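Local coordinates for chloramphenicol acetyltransferase (Aliivibrio fischeri, PDB 6PXA), which probably transfers the acetyl group of acetyl-CoA to the 3-hydroxyl of chloramphenicol and binds the bile acid taurocholate, at residues E12-L16 with K17-K21; E58-S62 with G63-E67; M86-G89 with N90-H93; L211-Y214 with F215-N218. One frame throughout, in Å; residues are numbered along the deposited sequence.

Contact 1 (E12-L16 with K17-K21); sequences EGQNL and KEQVK. With TCH (taurocholic acid), chain M.
Asn-15 and Glu-18 meet where the short strand 14-15 gives way to a tight turn, and hydrogen bonds to backbone N-H groups do most of the work. With CG anti to the backbone N (chi1 -179°), the Asn-15 side chain swings forward along the chain, and its OD1 takes the amide N of Glu-18 at 3.1 Å, almost in line with the side-chain C=O. The carbonyl of Leu-16 is gripped twice: Val-20 N reaches its O at 2.9 Å nearly end-on, while Gln-19 N comes to the same O at 3.1 Å from above the carbonyl plane. A water accepts from Asn-15 N and gives a weak bond to Glu-18 OE1.

Amide stacking is the second theme. The Gln-14 and Gln-19 side-chain amides lie one over the other with planes 13° apart, Gln-14 OE1 lying 3.5 Å from Gln-19 CD.

Apolar contact is slighter, with Leu-16 CB 4.2 Å from Val-20 CG2; both side chains also pack on Phe-42. Upstream, at Gly-13, the chain meets taurocholate, whose O24 lies 3.2 Å from Gly-13 CA.

Lys-17 turns outward to a salt bridge with Asp-29. The whole is a tight turn led by an asparagine, whose side-chain carbonyl receives the N-H three residues on, at the exit from an edge strand of the left-handed beta-helix fold.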
# COMPACT_ATOMS: atom_id res chain seq x y z
N GLU B 12 -19.61 -10.36 -3.42
CA GLU B 12 -20.61 -9.31 -3.47
C GLU B 12 -20.01 -8.01 -3.97
O GLU B 12 -18.92 -7.61 -3.53
CB GLU B 12 -21.21 -9.07 -2.08
CG GLU B 12 -22.04 -10.20 -1.51
CD GLU B 12 -22.65 -9.83 -0.16
OE1 GLU B 12 -21.98 -9.11 0.62
OE2 GLU B 12 -23.81 -10.22 0.11
N GLY B 13 -20.74 -7.34 -4.86
CA GLY B 13 -20.40 -5.99 -5.25
C GLY B 13 -21.53 -5.03 -4.91
O GLY B 13 -22.68 -5.45 -4.77
N GLN B 14 -21.20 -3.74 -4.77
CA GLN B 14 -22.16 -2.69 -4.45
C GLN B 14 -22.34 -1.78 -5.66
O GLN B 14 -21.40 -1.08 -6.05
CB GLN B 14 -21.71 -1.89 -3.23
CG GLN B 14 -22.40 -2.26 -1.94
CD GLN B 14 -23.85 -1.79 -1.90
OE1 GLN B 14 -24.23 -0.89 -2.65
NE2 GLN B 14 -24.65 -2.39 -1.03
N ASN B 15 -23.54 -1.76 -6.22
CA ASN B 15 -23.85 -0.78 -7.26
C ASN B 15 -23.72 0.63 -6.70
O ASN B 15 -24.37 0.98 -5.70
CB ASN B 15 -25.26 -1.04 -7.78
CG ASN B 15 -25.66 -0.08 -8.88
OD1 ASN B 15 -25.94 1.10 -8.63
ND2 ASN B 15 -25.72 -0.58 -10.11
N LEU B 16 -22.86 1.44 -7.32
CA LEU B 16 -22.54 2.74 -6.74
C LEU B 16 -23.63 3.78 -6.98
O LEU B 16 -23.87 4.62 -6.11
CB LEU B 16 -21.21 3.25 -7.30
CG LEU B 16 -20.05 2.38 -6.78
CD1 LEU B 16 -18.71 2.81 -7.33
CD2 LEU B 16 -20.04 2.39 -5.27
N LYS B 17 -24.28 3.76 -8.14
CA LYS B 17 -25.24 4.82 -8.45
C LYS B 17 -26.44 4.79 -7.50
O LYS B 17 -26.97 5.86 -7.15
CB LYS B 17 -25.71 4.71 -9.90
CG LYS B 17 -26.68 5.81 -10.29
CD LYS B 17 -26.80 5.95 -11.81
CE LYS B 17 -27.83 7.02 -12.19
NZ LYS B 17 -27.76 7.37 -13.64
N GLU B 18 -26.86 3.61 -7.06
CA GLU B 18 -27.98 3.49 -6.13
C GLU B 18 -27.58 3.78 -4.69
O GLU B 18 -28.47 3.96 -3.85
CB GLU B 18 -28.60 2.09 -6.20
CG GLU B 18 -27.72 0.96 -5.69
CD GLU B 18 -28.43 -0.40 -5.66
OE1 GLU B 18 -27.95 -1.32 -4.96
OE2 GLU B 18 -29.47 -0.53 -6.35
N GLN B 19 -26.29 3.84 -4.39
CA GLN B 19 -25.82 3.98 -3.01
C GLN B 19 -25.29 5.36 -2.68
O GLN B 19 -25.59 5.90 -1.61
CB GLN B 19 -24.73 2.94 -2.71
CG GLN B 19 -24.21 3.05 -1.31
CD GLN B 19 -23.20 1.98 -0.97
OE1 GLN B 19 -22.16 1.87 -1.62
NE2 GLN B 19 -23.51 1.18 0.04
N VAL B 20 -24.55 5.98 -3.60
CA VAL B 20 -23.75 7.16 -3.28
C VAL B 20 -24.65 8.34 -2.96
O VAL B 20 -25.68 8.56 -3.60
CB VAL B 20 -22.79 7.45 -4.45
CG1 VAL B 20 -22.22 8.84 -4.34
CG2 VAL B 20 -21.69 6.36 -4.48
N LYS B 21 -24.25 9.13 -1.96
CA LYS B 21 -25.06 10.25 -1.51
C LYS B 21 -24.33 11.58 -1.50
O LYS B 21 -25.00 12.62 -1.49
CB LYS B 21 -25.60 9.97 -0.10
CG LYS B 21 -26.49 8.73 -0.03
CD LYS B 21 -27.59 8.93 1.01
CE LYS B 21 -28.65 7.84 0.96
NZ LYS B 21 -29.88 8.26 1.72
C1 TCH M . -15.56 -16.22 -7.93
C2 TCH M . -16.98 -16.89 -8.00
C3 TCH M . -17.20 -17.55 -9.39
O3 TCH M . -18.50 -18.00 -9.47
C4 TCH M . -16.92 -16.57 -10.60
C5 TCH M . -15.56 -15.84 -10.49
C6 TCH M . -15.37 -14.83 -11.65
C7 TCH M . -16.18 -13.48 -11.46
O7 TCH M . -17.52 -13.72 -11.67
C8 TCH M . -15.96 -12.88 -10.05
C9 TCH M . -16.27 -13.96 -8.94
C10 TCH M . -15.35 -15.20 -9.08
C11 TCH M . -16.18 -13.30 -7.55
C12 TCH M . -16.95 -12.09 -7.39
O12 TCH M . -18.33 -12.34 -7.35
C13 TCH M . -16.74 -11.05 -8.64
C14 TCH M . -16.94 -11.68 -9.82
C15 TCH M . -16.68 -10.54 -10.92
C16 TCH M . -17.28 -9.37 -10.31
C17 TCH M . -17.73 -9.78 -8.90
C18 TCH M . -15.31 -10.50 -8.54
C19 TCH M . -13.88 -14.75 -9.01
O1S TCH M . -25.45 -6.66 -11.97
C20 TCH M . -17.64 -8.65 -7.98
C21 TCH M . -18.06 -8.96 -6.52
C22 TCH M . -18.73 -7.68 -8.51
C23 TCH M . -20.14 -8.20 -8.28
C24 TCH M . -21.15 -7.22 -8.86
N24 TCH M . -21.45 -7.27 -10.27
O24 TCH M . -21.68 -6.43 -8.17
C25 TCH M . -22.42 -6.36 -10.85
C26 TCH M . -22.61 -6.79 -12.29
S26 TCH M . -24.19 -6.16 -12.92
O2S TCH M . -24.09 -4.52 -12.83
O3S TCH M . -24.34 -6.72 -14.46
O HOH W 1 -25.66 -3.70 -5.46

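Contact 2 (E58-S62 with G63-E67); sequences EVWES and GQFGE. With TCH (taurocholic acid), chain R.
Gly-63, three residues past the end of helix 57-60, is the first to leave helical backbone angles, with positive phi (76°), and beyond it the chain bends so that Phe-65 comes back against Val-59 and Trp-60. A type I turn from Trp-60 to Gly-63 is closed by Gly-63 N to Trp-60 O at 3.1 Å, the donor standing well above the carbonyl plane. One step earlier, Val-59 O accepts twice from Ser-62. The OG of Ser-62, held between its own backbone N and carbonyl carbon (chi1 72°), gives a bond of 2.7 Å to Val-59 O, and Ser-62 N adds a longer one.

The phenyl ring of Phe-65 is wedged by carbon contacts. Val-59 CG1 approaches its CE2 at 3.5 Å, and Phe-65 CD2 lies 4.0 Å from Trp-60 CE3, the two side chains running obliquely to each other. Beyond Phe-65, the Gly-66 carbonyl O sits 3.7 Å from Trp-60 CZ3. Leu-51 touches both aromatic side chains.

At the ring edge, close to its plane, Phe-65 CE1 lies 3.2 Å from the O3 hydroxyl of taurocholate. The polar bonds thus fix the bend through main chain and serine, whereas the phenyl ring, held by apolar neighbours, offers the steroid a carbon edge as part of its pocket wall.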
# COMPACT_ATOMS: atom_id res chain seq x y z
N GLU B 58 -22.38 18.06 8.02
CA GLU B 58 -22.90 19.24 8.70
C GLU B 58 -22.08 20.48 8.36
O GLU B 58 -22.65 21.57 8.16
CB GLU B 58 -22.92 19.00 10.21
CG GLU B 58 -24.28 18.58 10.74
CD GLU B 58 -24.48 18.95 12.21
OE1 GLU B 58 -23.66 19.74 12.74
OE2 GLU B 58 -25.45 18.46 12.83
N VAL B 59 -20.76 20.34 8.28
CA VAL B 59 -19.92 21.49 7.93
C VAL B 59 -20.18 21.92 6.49
O VAL B 59 -20.32 23.11 6.20
CB VAL B 59 -18.44 21.16 8.19
CG1 VAL B 59 -17.62 22.43 8.20
CG2 VAL B 59 -18.28 20.40 9.50
N TRP B 60 -20.28 20.95 5.57
CA TRP B 60 -20.52 21.27 4.16
C TRP B 60 -21.86 22.00 3.95
O TRP B 60 -21.92 22.96 3.18
CB TRP B 60 -20.48 19.98 3.33
CG TRP B 60 -20.92 20.16 1.90
CD1 TRP B 60 -22.13 19.80 1.37
CD2 TRP B 60 -20.17 20.74 0.82
NE1 TRP B 60 -22.18 20.12 0.03
CE2 TRP B 60 -21.00 20.71 -0.33
CE3 TRP B 60 -18.90 21.31 0.72
CZ2 TRP B 60 -20.58 21.21 -1.57
CZ3 TRP B 60 -18.48 21.80 -0.52
CH2 TRP B 60 -19.33 21.75 -1.64
N GLU B 61 -22.93 21.57 4.62
CA GLU B 61 -24.24 22.16 4.39
C GLU B 61 -24.38 23.56 4.99
O GLU B 61 -25.43 24.19 4.80
CB GLU B 61 -25.35 21.25 4.94
CG GLU B 61 -25.61 20.00 4.10
CD GLU B 61 -26.35 20.31 2.80
OE1 GLU B 61 -27.60 20.26 2.80
OE2 GLU B 61 -25.69 20.60 1.78
N SER B 62 -23.36 24.05 5.70
CA SER B 62 -23.37 25.43 6.17
C SER B 62 -23.12 26.41 5.03
O SER B 62 -23.47 27.59 5.16
CB SER B 62 -22.33 25.65 7.28
OG SER B 62 -21.00 25.63 6.78
N GLY B 63 -22.54 25.94 3.92
CA GLY B 63 -22.39 26.73 2.71
C GLY B 63 -21.31 27.79 2.74
O GLY B 63 -21.38 28.76 1.98
N GLN B 64 -20.31 27.63 3.61
CA GLN B 64 -19.23 28.60 3.73
C GLN B 64 -17.94 28.10 3.09
O GLN B 64 -16.88 28.67 3.32
CB GLN B 64 -19.01 28.94 5.20
CG GLN B 64 -20.27 29.43 5.91
CD GLN B 64 -20.03 29.79 7.36
OE1 GLN B 64 -18.91 29.67 7.86
NE2 GLN B 64 -21.08 30.25 8.05
N PHE B 65 -18.02 27.05 2.27
CA PHE B 65 -16.83 26.41 1.72
C PHE B 65 -16.52 26.80 0.28
O PHE B 65 -15.34 26.77 -0.11
CB PHE B 65 -16.95 24.89 1.80
CG PHE B 65 -16.40 24.30 3.07
CD1 PHE B 65 -15.20 24.75 3.59
CD2 PHE B 65 -17.09 23.30 3.74
CE1 PHE B 65 -14.68 24.20 4.75
CE2 PHE B 65 -16.58 22.75 4.91
CZ PHE B 65 -15.38 23.21 5.42
N GLY B 66 -17.51 27.15 -0.53
CA GLY B 66 -17.29 27.31 -1.95
C GLY B 66 -17.07 25.96 -2.63
O GLY B 66 -17.07 24.91 -2.00
N GLU B 67 -16.88 26.02 -3.95
CA GLU B 67 -16.80 24.79 -4.74
C GLU B 67 -15.51 24.03 -4.45
O GLU B 67 -14.46 24.63 -4.22
CB GLU B 67 -16.88 25.11 -6.24
CG GLU B 67 -18.22 25.69 -6.72
CD GLU B 67 -18.08 26.42 -8.06
OE1 GLU B 67 -16.93 26.71 -8.46
OE2 GLU B 67 -19.12 26.70 -8.71
C1 TCH R . -10.70 20.90 4.24
C2 TCH R . -11.38 21.97 5.19
C3 TCH R . -11.11 23.41 4.69
O3 TCH R . -11.62 24.31 5.61
C4 TCH R . -9.58 23.69 4.48
C5 TCH R . -8.90 22.64 3.57
C6 TCH R . -7.38 22.90 3.44
C7 TCH R . -6.54 22.54 4.75
O7 TCH R . -6.75 23.48 5.75
C8 TCH R . -6.88 21.13 5.29
C9 TCH R . -8.45 20.99 5.44
C10 TCH R . -9.19 21.19 4.10
C11 TCH R . -8.76 19.64 6.11
C12 TCH R . -8.04 19.36 7.33
O12 TCH R . -8.52 20.11 8.43
C13 TCH R . -6.43 19.67 7.21
C14 TCH R . -6.24 20.91 6.71
C15 TCH R . -4.64 21.05 6.64
C16 TCH R . -4.23 20.48 7.92
C17 TCH R . -5.47 19.79 8.52
C18 TCH R . -5.81 18.59 6.31
C19 TCH R . -8.67 20.23 3.04
O1S TCH R . -0.62 25.40 13.90
C20 TCH R . -5.08 18.53 9.14
C21 TCH R . -6.26 17.67 9.69
C22 TCH R . -4.17 18.94 10.33
C23 TCH R . -4.92 19.55 11.52
C24 TCH R . -3.88 20.00 12.54
N24 TCH R . -3.39 21.35 12.50
O24 TCH R . -3.46 19.24 13.35
C25 TCH R . -2.39 21.75 13.47
C26 TCH R . -1.74 23.03 12.97
S26 TCH R . -1.27 23.99 14.42
O2S TCH R . -2.63 24.11 15.35
O3S TCH R . -0.08 23.19 15.23

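Contact 3 (M86-G89 with N90-H93); sequences MMAG and NQGH. With TCH (taurocholic acid), chain R.
Two overlapping beta turns shape one wall of a taurocholate pocket, with Ala-88 and Gln-91 meeting at the ends of the first. That turn, type II' from Ala-88 to Gln-91, is closed by Gln-91 N to Ala-88 O at 2.8 Å. Ala-88 CB touches Gln-91 CG at 3.9 Å; CG is placed beside its own backbone N and opposite the carbonyl carbon (chi1 -61°), and from there the side chain runs out extended, past the steroid methyl C18.

The second turn, type I' from Asn-90 to His-93, shares two residues with the first and is joined by His-93 N to Asn-90 O at 2.9 Å. Asn-90 adds an Asx turn: its OD1 receives Gly-92 N at 3.0 Å from above the amide plane. Gln-117 N binds the same OD1, and ND2 donates to Gly-115 O, tying the turn to a following loop. The steroid lies against the backbone here, its C15 being 3.3 Å from Gln-91 O.

The segment leaves strand 84-86, where Met-86 still pairs with Ile-136 of the neighbouring strand 135-136, and begins the long loop to helix 105-108. His-93 stacks on Trp-129 of the third subunit, so these turns lie at the border between two copies of the protein.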
# COMPACT_ATOMS: atom_id res chain seq x y z
N MET B 86 -8.09 10.05 -3.84
CA MET B 86 -7.66 11.11 -2.93
C MET B 86 -8.24 12.43 -3.41
O MET B 86 -7.94 12.87 -4.52
CB MET B 86 -6.14 11.17 -2.86
CG MET B 86 -5.53 9.85 -2.31
SD MET B 86 -5.79 9.53 -0.58
CE MET B 86 -4.52 10.60 0.11
N MET B 87 -9.08 13.06 -2.57
CA MET B 87 -9.69 14.31 -2.97
C MET B 87 -9.03 15.43 -2.16
O MET B 87 -8.01 15.20 -1.50
CB MET B 87 -11.20 14.23 -2.79
CG MET B 87 -11.87 13.08 -3.61
SD MET B 87 -11.43 13.08 -5.37
CE MET B 87 -12.38 14.52 -5.96
N ALA B 88 -9.59 16.64 -2.27
CA ALA B 88 -9.16 17.84 -1.54
C ALA B 88 -7.80 18.36 -1.99
O ALA B 88 -7.11 19.04 -1.21
CB ALA B 88 -9.15 17.61 -0.02
N GLY B 89 -7.41 18.10 -3.23
CA GLY B 89 -6.24 18.77 -3.79
C GLY B 89 -5.00 18.63 -2.92
O GLY B 89 -4.67 17.54 -2.44
N ASN B 90 -4.31 19.74 -2.70
CA ASN B 90 -3.10 19.70 -1.89
C ASN B 90 -3.38 19.69 -0.40
O ASN B 90 -2.44 19.79 0.39
CB ASN B 90 -2.19 20.89 -2.23
CG ASN B 90 -2.80 22.25 -1.83
OD1 ASN B 90 -3.95 22.34 -1.41
ND2 ASN B 90 -2.00 23.30 -1.97
N GLN B 91 -4.65 19.63 0.01
CA GLN B 91 -5.03 19.67 1.43
C GLN B 91 -4.32 20.79 2.20
O GLN B 91 -4.00 20.63 3.38
CB GLN B 91 -4.78 18.32 2.09
CG GLN B 91 -5.57 17.19 1.48
CD GLN B 91 -5.34 15.84 2.18
OE1 GLN B 91 -4.97 15.79 3.36
NE2 GLN B 91 -5.58 14.75 1.46
N GLY B 92 -4.08 21.93 1.55
CA GLY B 92 -3.50 23.10 2.19
C GLY B 92 -1.99 23.14 2.26
O GLY B 92 -1.45 24.12 2.81
N HIS B 93 -1.29 22.13 1.74
CA HIS B 93 0.17 22.05 1.78
C HIS B 93 0.74 22.60 0.48
O HIS B 93 0.50 22.02 -0.58
CB HIS B 93 0.65 20.59 1.97
CG HIS B 93 0.08 19.92 3.18
ND1 HIS B 93 0.60 20.10 4.44
CD2 HIS B 93 -0.97 19.07 3.31
CE1 HIS B 93 -0.11 19.39 5.31
NE2 HIS B 93 -1.06 18.76 4.65
C1 TCH R . -10.70 20.90 4.24
C2 TCH R . -11.38 21.97 5.19
C3 TCH R . -11.11 23.41 4.69
O3 TCH R . -11.62 24.31 5.61
C4 TCH R . -9.58 23.69 4.48
C5 TCH R . -8.90 22.64 3.57
C6 TCH R . -7.38 22.90 3.44
C7 TCH R . -6.54 22.54 4.75
O7 TCH R . -6.75 23.48 5.75
C8 TCH R . -6.88 21.13 5.29
C9 TCH R . -8.45 20.99 5.44
C10 TCH R . -9.19 21.19 4.10
C11 TCH R . -8.76 19.64 6.11
C12 TCH R . -8.04 19.36 7.33
O12 TCH R . -8.52 20.11 8.43
C13 TCH R . -6.43 19.67 7.21
C14 TCH R . -6.24 20.91 6.71
C15 TCH R . -4.64 21.05 6.64
C16 TCH R . -4.23 20.48 7.92
C17 TCH R . -5.47 19.79 8.52
C18 TCH R . -5.81 18.59 6.31
C19 TCH R . -8.67 20.23 3.04
O1S TCH R . -0.62 25.40 13.90
C20 TCH R . -5.08 18.53 9.14
C21 TCH R . -6.26 17.67 9.69
C22 TCH R . -4.17 18.94 10.33
C23 TCH R . -4.92 19.55 11.52
C24 TCH R . -3.88 20.00 12.54
N24 TCH R . -3.39 21.35 12.50
O24 TCH R . -3.46 19.24 13.35
C25 TCH R . -2.39 21.75 13.47
C26 TCH R . -1.74 23.03 12.97
S26 TCH R . -1.27 23.99 14.42
O2S TCH R . -2.63 24.11 15.35
O3S TCH R . -0.08 23.19 15.23

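Contact 4 (L211-Y214 with F215-N218); sequences LEQY and FIKN
Leu-211 O accepts the N-H of Phe-215, with the donor N at 3.0 Å, in the first i to i+4 bond here of helix 208-219. The Leu-211 side chain packs among Leu-183, Ile-186 and Trp-191 and on Ile-98 of the second subunit.

Glu-212 O accepts Ile-216 N at 3.1 Å, and Ile-216 CG1 folds over the same oxygen at 3.2 Å. Gln-213 repeats the pattern with Lys-217, whose N reaches Gln-213 O at 3.0 Å. The Gln-213 side chain, bent at chi2 (-62°), lies beside that of Ile-216, with Gln-213 OE1 3.6 Å from Lys-217 NZ.

Tyr-214 ends the segment, and the helix widens into a pi-type turn at 215-218. Tyr-214 O receives Asn-218 N at 2.9 Å with a bent N-H...O angle of 136°, and Lys-217 N makes a weak bond to it as well. Asn-218 CB lies over the phenol ring, 3.9 Å from its centroid, as a CH-pi contact. Beyond the ring, Tyr-214 OH bonds to His-195 and Asn-198.

Main-chain bonding therefore holds the turn itself, leaving the side chains to divide the labour: Leu-211 and Phe-215 give the helix an apolar side toward helix 177-186, Tyr-214 anchors it through its hydroxyl, and Gln-213 and Lys-217 present polar groups to solvent.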
# COMPACT_ATOMS: atom_id res chain seq x y z
N LEU B 211 -18.56 -5.40 -33.47
CA LEU B 211 -19.26 -4.37 -32.70
C LEU B 211 -19.52 -3.13 -33.54
O LEU B 211 -20.61 -2.55 -33.50
CB LEU B 211 -18.46 -4.03 -31.44
CG LEU B 211 -19.27 -3.25 -30.41
CD1 LEU B 211 -20.37 -4.12 -29.86
CD2 LEU B 211 -18.41 -2.69 -29.27
N GLU B 212 -18.52 -2.72 -34.34
CA GLU B 212 -18.66 -1.52 -35.16
C GLU B 212 -19.73 -1.71 -36.23
O GLU B 212 -20.44 -0.76 -36.58
CB GLU B 212 -17.32 -1.17 -35.80
CG GLU B 212 -17.33 0.11 -36.61
CD GLU B 212 -16.12 0.26 -37.52
OE1 GLU B 212 -15.45 -0.76 -37.81
OE2 GLU B 212 -15.85 1.39 -37.96
N GLN B 213 -19.87 -2.93 -36.76
CA GLN B 213 -20.92 -3.18 -37.75
C GLN B 213 -22.30 -3.16 -37.10
O GLN B 213 -23.24 -2.59 -37.67
CB GLN B 213 -20.70 -4.52 -38.46
CG GLN B 213 -19.50 -4.57 -39.38
CD GLN B 213 -19.57 -3.58 -40.53
OE1 GLN B 213 -20.61 -3.41 -41.18
NE2 GLN B 213 -18.44 -2.92 -40.80
N TYR B 214 -22.45 -3.75 -35.91
CA TYR B 214 -23.73 -3.68 -35.21
C TYR B 214 -24.15 -2.23 -35.00
O TYR B 214 -25.32 -1.88 -35.19
CB TYR B 214 -23.68 -4.41 -33.86
CG TYR B 214 -25.04 -4.40 -33.17
CD1 TYR B 214 -25.42 -3.35 -32.33
CD2 TYR B 214 -25.95 -5.42 -33.38
CE1 TYR B 214 -26.67 -3.33 -31.73
CE2 TYR B 214 -27.19 -5.42 -32.78
CZ TYR B 214 -27.55 -4.37 -31.96
OH TYR B 214 -28.80 -4.39 -31.38
N PHE B 215 -23.20 -1.39 -34.60
CA PHE B 215 -23.46 0.04 -34.48
C PHE B 215 -24.02 0.61 -35.77
O PHE B 215 -25.03 1.33 -35.76
CB PHE B 215 -22.18 0.77 -34.08
CG PHE B 215 -22.37 2.23 -33.86
CD1 PHE B 215 -22.86 2.70 -32.65
CD2 PHE B 215 -22.08 3.15 -34.87
CE1 PHE B 215 -23.04 4.04 -32.44
CE2 PHE B 215 -22.25 4.48 -34.66
CZ PHE B 215 -22.73 4.93 -33.44
N ILE B 216 -23.36 0.33 -36.90
CA ILE B 216 -23.76 0.94 -38.16
C ILE B 216 -25.18 0.54 -38.53
O ILE B 216 -25.97 1.36 -39.02
CB ILE B 216 -22.75 0.58 -39.28
CG1 ILE B 216 -21.36 1.13 -38.94
CG2 ILE B 216 -23.23 1.10 -40.63
CD1 ILE B 216 -20.25 0.60 -39.82
N LYS B 217 -25.55 -0.72 -38.28
CA LYS B 217 -26.85 -1.22 -38.72
C LYS B 217 -27.98 -0.86 -37.76
O LYS B 217 -29.12 -0.69 -38.20
CB LYS B 217 -26.82 -2.74 -38.90
CG LYS B 217 -25.60 -3.27 -39.62
CD LYS B 217 -25.67 -3.06 -41.11
CE LYS B 217 -24.39 -3.55 -41.78
NZ LYS B 217 -23.92 -4.87 -41.23
N ASN B 218 -27.68 -0.73 -36.47
CA ASN B 218 -28.73 -0.71 -35.46
C ASN B 218 -28.76 0.54 -34.59
O ASN B 218 -29.83 0.95 -34.15
CB ASN B 218 -28.60 -1.95 -34.57
CG ASN B 218 -28.63 -3.22 -35.39
OD1 ASN B 218 -27.67 -4.00 -35.40
ND2 ASN B 218 -29.73 -3.43 -36.11

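All four contacts are local and lie toward the surface, yet they occupy different parts of the fold. Contact 1 takes in an edge strand and the turn after it, and contact 3 leaves an inner strand; contact 2 ends a short helix, and contact 4 stays inside the last long helix. Contacts 2 and 3, with centres about 17 Å apart, touch the same taurocholate without touching each other, one by an aromatic edge and the other chiefly by backbone; contact 1 meets a different taurocholate molecule. Side-chain carbonyls of asparagines organise turns in contacts 1 and 3, and a serine hydroxyl reinforces the helix end in contact 2. Contact 4, about 47 Å from contact 2 between centres, relies on repeated helical bonds.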